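Local coordinates for HP0958 (Helicobacter pylori, PDB 3NA7), which probably acts in flagellar biogenesis, as a chaperone in flagellum export and in post-transcriptional gene regulation, and carries a zinc ribbon beside a long coiled-coil hairpin, at residues N65-T68 with L69-N73; E151-N154 with I155-Q159. All blocks are in the same frame, centred on the assembly; numbering follows the deposited sequence.

From the N terminus the chain runs through helix 4-22 into helix 24-85, and contact 1 lies well along that second helix. It then turns back at residues 86-90 and returns through helix 91-171, where contact 2 sits late on the way. Each contact is local, joining successive turns of one helix, so neither closes a loop; they follow in series and neither nest nor cross. The centres of contact 1 and contact 2 are about 68 Å apart, on opposite sides of the chain's centre. Both helices belong to the antiparallel coiled-coil hairpin: N65 and L69 of contact 1 lean on helix 91-171, while V152 and I155 of contact 2 lean on helix 24-85.

Contact 1: residues N65-T68 with L69-N73; sequences NEQT and LQDTN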
loop_
_atom_site.group_PDB
_atom_site.type_symbol
_atom_site.label_atom_id
_atom_site.label_comp_id
_atom_site.label_asym_id
_atom_site.label_seq_id
_atom_site.Cartn_x
_atom_site.Cartn_y
_atom_site.Cartn_z
ATOM N N ASN A 65 38.157 -11.596 -0.771
ATOM C CA ASN A 65 38.665 -12.881 -1.224
ATOM C C ASN A 65 39.863 -12.762 -2.170
ATOM O O ASN A 65 40.728 -13.644 -2.190
ATOM C CB ASN A 65 37.557 -13.689 -1.917
ATOM C CG ASN A 65 36.608 -14.356 -0.933
ATOM O OD1 ASN A 65 36.873 -15.458 -0.439
ATOM N ND2 ASN A 65 35.490 -13.705 -0.658
ATOM N N GLU A 66 39.900 -11.695 -2.963
ATOM C CA GLU A 66 40.967 -11.497 -3.961
ATOM C C GLU A 66 42.296 -11.119 -3.315
ATOM O O GLU A 66 43.375 -11.472 -3.821
ATOM C CB GLU A 66 40.560 -10.455 -5.024
ATOM C CG GLU A 66 39.444 -10.970 -5.938
ATOM C CD GLU A 66 39.395 -10.339 -7.331
ATOM O OE1 GLU A 66 39.294 -9.087 -7.431
ATOM O OE2 GLU A 66 39.424 -11.117 -8.326
ATOM N N GLN A 67 42.197 -10.395 -2.204
ATOM C CA GLN A 67 43.351 -9.995 -1.412
ATOM C C GLN A 67 43.963 -11.236 -0.753
ATOM O O GLN A 67 45.175 -11.450 -0.849
ATOM C CB GLN A 67 42.944 -8.938 -0.376
ATOM C CG GLN A 67 44.049 -8.508 0.563
ATOM C CD GLN A 67 45.255 -7.938 -0.162
ATOM O OE1 GLN A 67 45.121 -7.091 -1.046
ATOM N NE2 GLN A 67 46.441 -8.403 0.211
ATOM N N THR A 68 43.126 -12.078 -0.143
ATOM C CA THR A 68 43.617 -13.300 0.516
ATOM C C THR A 68 44.205 -14.285 -0.499
ATOM O O THR A 68 45.213 -14.939 -0.228
ATOM C CB THR A 68 42.532 -13.982 1.367
ATOM O OG1 THR A 68 41.566 -14.571 0.503
ATOM C CG2 THR A 68 41.834 -12.973 2.280
ATOM N N LEU A 69 43.594 -14.364 -1.675
ATOM C CA LEU A 69 44.151 -15.138 -2.778
ATOM C C LEU A 69 45.532 -14.614 -3.222
ATOM O O LEU A 69 46.438 -15.407 -3.513
ATOM C CB LEU A 69 43.181 -15.122 -3.952
ATOM C CG LEU A 69 43.570 -15.780 -5.272
ATOM C CD1 LEU A 69 43.823 -17.281 -5.107
ATOM C CD2 LEU A 69 42.457 -15.541 -6.247
ATOM N N GLN A 70 45.688 -13.291 -3.264
ATOM C CA GLN A 70 46.987 -12.661 -3.505
ATOM C C GLN A 70 48.007 -13.033 -2.422
ATOM O O GLN A 70 49.149 -13.348 -2.730
ATOM C CB GLN A 70 46.844 -11.126 -3.629
ATOM C CG GLN A 70 48.170 -10.386 -3.987
ATOM C CD GLN A 70 48.046 -8.851 -4.034
ATOM O OE1 GLN A 70 46.958 -8.286 -3.880
ATOM N NE2 GLN A 70 49.177 -8.179 -4.251
ATOM N N ASP A 71 47.582 -12.990 -1.159
ATOM C CA ASP A 71 48.400 -13.399 -0.014
ATOM C C ASP A 71 48.801 -14.869 -0.133
ATOM O O ASP A 71 49.961 -15.232 0.052
ATOM C CB ASP A 71 47.630 -13.182 1.294
ATOM C CG ASP A 71 47.453 -11.712 1.645
ATOM O OD1 ASP A 71 48.193 -10.848 1.114
ATOM O OD2 ASP A 71 46.563 -11.405 2.466
ATOM N N THR A 72 47.829 -15.712 -0.458
ATOM C CA THR A 72 48.052 -17.149 -0.571
ATOM C C THR A 72 49.067 -17.481 -1.660
ATOM O O THR A 72 49.967 -18.281 -1.435
ATOM C CB THR A 72 46.705 -17.886 -0.757
ATOM O OG1 THR A 72 45.903 -17.592 0.376
ATOM C CG2 THR A 72 46.874 -19.387 -0.830
ATOM N N ASN A 73 48.915 -16.850 -2.821
ATOM C CA ASN A 73 49.815 -17.045 -3.958
ATOM C C ASN A 73 51.230 -16.558 -3.660
ATOM O O ASN A 73 52.201 -17.199 -4.077
ATOM C CB ASN A 73 49.259 -16.369 -5.227
ATOM C CG ASN A 73 48.007 -17.074 -5.775
ATOM O OD1 ASN A 73 47.236 -16.500 -6.562
ATOM N ND2 ASN A 73 47.803 -18.310 -5.360
#
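Q67 and D71, one turn apart, carry the side-chain contact. Q67 leaves the helix with CG opposite its own N (chi1 176°) and then bends at chi2, which brings its amide over toward D71: NE2 gives a weak hydrogen bond to OD1 at 3.1 Å, bent to 126° at the hydrogen. The amide and carboxylate planes are turned 61° from one another. The other branch of the Q67 amide, OE1, lies 3.6 Å from Q70 OE1, two acceptor oxygens that are merely near each other.

Threonine hydroxyls fold back on the backbone. T72 OG1 bonds to T68 O at 2.8 Å while T72 N reaches the same oxygen at 2.7 Å, the two coming from opposite faces of the carbonyl plane. T68 OG1 reaches three residues back, to N65 O at 3.0 Å, on the same face of that carbonyl as L69 N.

The backbone bonds from L69, Q70 and D71 to the carbonyls four residues earlier complete the turn. N65 and L69 touch the partner helix, with L69 against N110, whereas Q67, Q70 and D71 are exposed. This is a polar outer surface on one arm of an antiparallel coiled-coil hairpin.

Contact 2: residues E151-N154 with I155-Q159; sequences EVKN and IKETQ
A lysine-glutamate pair spaced i to i+4 marks this turn of helix 91-171, the returning arm of the antiparallel coiled-coil hairpin. K153 and E157 reach for one another along the helix surface. The lysine starts out straight and bends at chi3 and chi4, so that NZ curls toward the carboxylate and meets E157 OE1 at 3.4 Å. The result is a salt bridge whose hydrogen bond is weak. Glutamate CG of E157 rests 3.3 Å from K153 O, so the acid's stem lies against the backbone oxygen that its own N also bonds. E157 OE2 and N154 OD1 are both acceptors and simply lie near each other at 3.8 Å, the amide and carboxylate planes 66° apart.

V152 and I155 face helix 24-85, and through them the two arms meet. I155 is the buried residue of the group: its CG1 comes within 3.3 Å of E151 O, and its side chain packs against L26, I27 and K30 of helix 24-85. V152 also touches I27. K156 sits at the exposed margin of this side, its amine end leading away from the contact. V152 and K156 lie alongside each other and point the same way, and their side chains meet at a single approach, CG1 of V152 to CE of K156 at 4.0 Å. K156 bends at chi2 (-94°), and its CG lies 3.2 Å from V152 O.

Along the backbone, I155, K156 and E157 each bond to the carbonyl four residues back. T158 adds a side-chain bond to that series: T158 OG1 and T158 N both lie 3.2 Å from N154 O, approaching it from opposite faces of the carbonyl plane.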
loop_
_atom_site.group_PDB
_atom_site.type_symbol
_atom_site.label_atom_id
_atom_site.label_comp_id
_atom_site.label_asym_id
_atom_site.label_seq_id
_atom_site.Cartn_x
_atom_site.Cartn_y
_atom_site.Cartn_z
ATOM N N GLU A 151 -12.660 10.468 -17.282
ATOM C CA GLU A 151 -13.682 9.772 -16.501
ATOM C C GLU A 151 -13.801 10.327 -15.093
ATOM O O GLU A 151 -14.900 10.534 -14.601
ATOM C CB GLU A 151 -13.359 8.274 -16.414
ATOM C CG GLU A 151 -13.586 7.503 -17.718
ATOM C CD GLU A 151 -14.944 6.828 -17.792
ATOM O OE1 GLU A 151 -14.971 5.599 -18.065
ATOM O OE2 GLU A 151 -15.971 7.517 -17.575
ATOM N N VAL A 152 -12.657 10.526 -14.448
ATOM C CA VAL A 152 -12.590 11.090 -13.117
ATOM C C VAL A 152 -13.118 12.539 -13.116
ATOM O O VAL A 152 -13.915 12.900 -12.259
ATOM C CB VAL A 152 -11.148 10.979 -12.528
ATOM C CG1 VAL A 152 -10.985 11.780 -11.253
ATOM C CG2 VAL A 152 -10.787 9.509 -12.241
ATOM N N LYS A 153 -12.702 13.345 -14.087
ATOM C CA LYS A 153 -13.204 14.717 -14.202
ATOM C C LYS A 153 -14.749 14.789 -14.302
ATOM O O LYS A 153 -15.382 15.576 -13.593
ATOM C CB LYS A 153 -12.535 15.437 -15.368
ATOM C CG LYS A 153 -12.844 16.950 -15.442
ATOM C CD LYS A 153 -12.118 17.601 -16.619
ATOM C CE LYS A 153 -12.632 17.090 -17.974
ATOM N NZ LYS A 153 -13.910 17.761 -18.344
ATOM N N ASN A 154 -15.347 13.957 -15.156
ATOM C CA ASN A 154 -16.813 13.853 -15.258
ATOM C C ASN A 154 -17.484 13.485 -13.942
ATOM O O ASN A 154 -18.584 13.952 -13.661
ATOM C CB ASN A 154 -17.225 12.825 -16.303
ATOM C CG ASN A 154 -16.954 13.286 -17.715
ATOM O OD1 ASN A 154 -17.109 14.459 -18.036
ATOM N ND2 ASN A 154 -16.547 12.351 -18.576
ATOM N N ILE A 155 -16.831 12.628 -13.159
ATOM C CA ILE A 155 -17.339 12.243 -11.854
ATOM C C ILE A 155 -17.256 13.414 -10.847
ATOM O O ILE A 155 -18.195 13.638 -10.072
ATOM C CB ILE A 155 -16.645 10.971 -11.308
ATOM C CG1 ILE A 155 -16.995 9.747 -12.164
ATOM C CG2 ILE A 155 -17.105 10.681 -9.879
ATOM C CD1 ILE A 155 -16.071 8.557 -11.921
ATOM N N LYS A 156 -16.152 14.162 -10.875
ATOM C CA LYS A 156 -16.023 15.368 -10.043
ATOM C C LYS A 156 -17.141 16.377 -10.321
ATOM O O LYS A 156 -17.784 16.878 -9.394
ATOM C CB LYS A 156 -14.669 16.029 -10.263
ATOM C CG LYS A 156 -13.476 15.120 -9.980
ATOM C CD LYS A 156 -12.941 15.250 -8.593
ATOM C CE LYS A 156 -11.528 14.658 -8.551
ATOM N NZ LYS A 156 -11.031 14.461 -7.169
ATOM N N GLU A 157 -17.388 16.644 -11.600
ATOM C CA GLU A 157 -18.461 17.554 -12.005
ATOM C C GLU A 157 -19.819 17.069 -11.508
ATOM O O GLU A 157 -20.627 17.880 -11.043
ATOM C CB GLU A 157 -18.431 17.791 -13.508
ATOM C CG GLU A 157 -17.063 18.351 -13.960
ATOM C CD GLU A 157 -16.861 18.406 -15.478
ATOM O OE1 GLU A 157 -15.897 19.080 -15.918
ATOM O OE2 GLU A 157 -17.653 17.789 -16.232
ATOM N N THR A 158 -20.047 15.758 -11.514
ATOM C CA THR A 158 -21.271 15.236 -10.901
ATOM C C THR A 158 -21.347 15.550 -9.379
ATOM O O THR A 158 -22.413 15.906 -8.871
ATOM C CB THR A 158 -21.520 13.728 -11.195
ATOM O OG1 THR A 158 -21.520 13.503 -12.610
ATOM C CG2 THR A 158 -22.884 13.302 -10.682
ATOM N N GLN A 159 -20.240 15.424 -8.654
ATOM C CA GLN A 159 -20.281 15.714 -7.222
ATOM C C GLN A 159 -20.609 17.185 -6.991
ATOM O O GLN A 159 -21.345 17.495 -6.078
ATOM C CB GLN A 159 -19.005 15.281 -6.488
ATOM C CG GLN A 159 -18.799 13.747 -6.464
ATOM C CD GLN A 159 -17.469 13.340 -5.814
ATOM O OE1 GLN A 159 -16.390 13.596 -6.355
ATOM N NE2 GLN A 159 -17.549 12.705 -4.644
#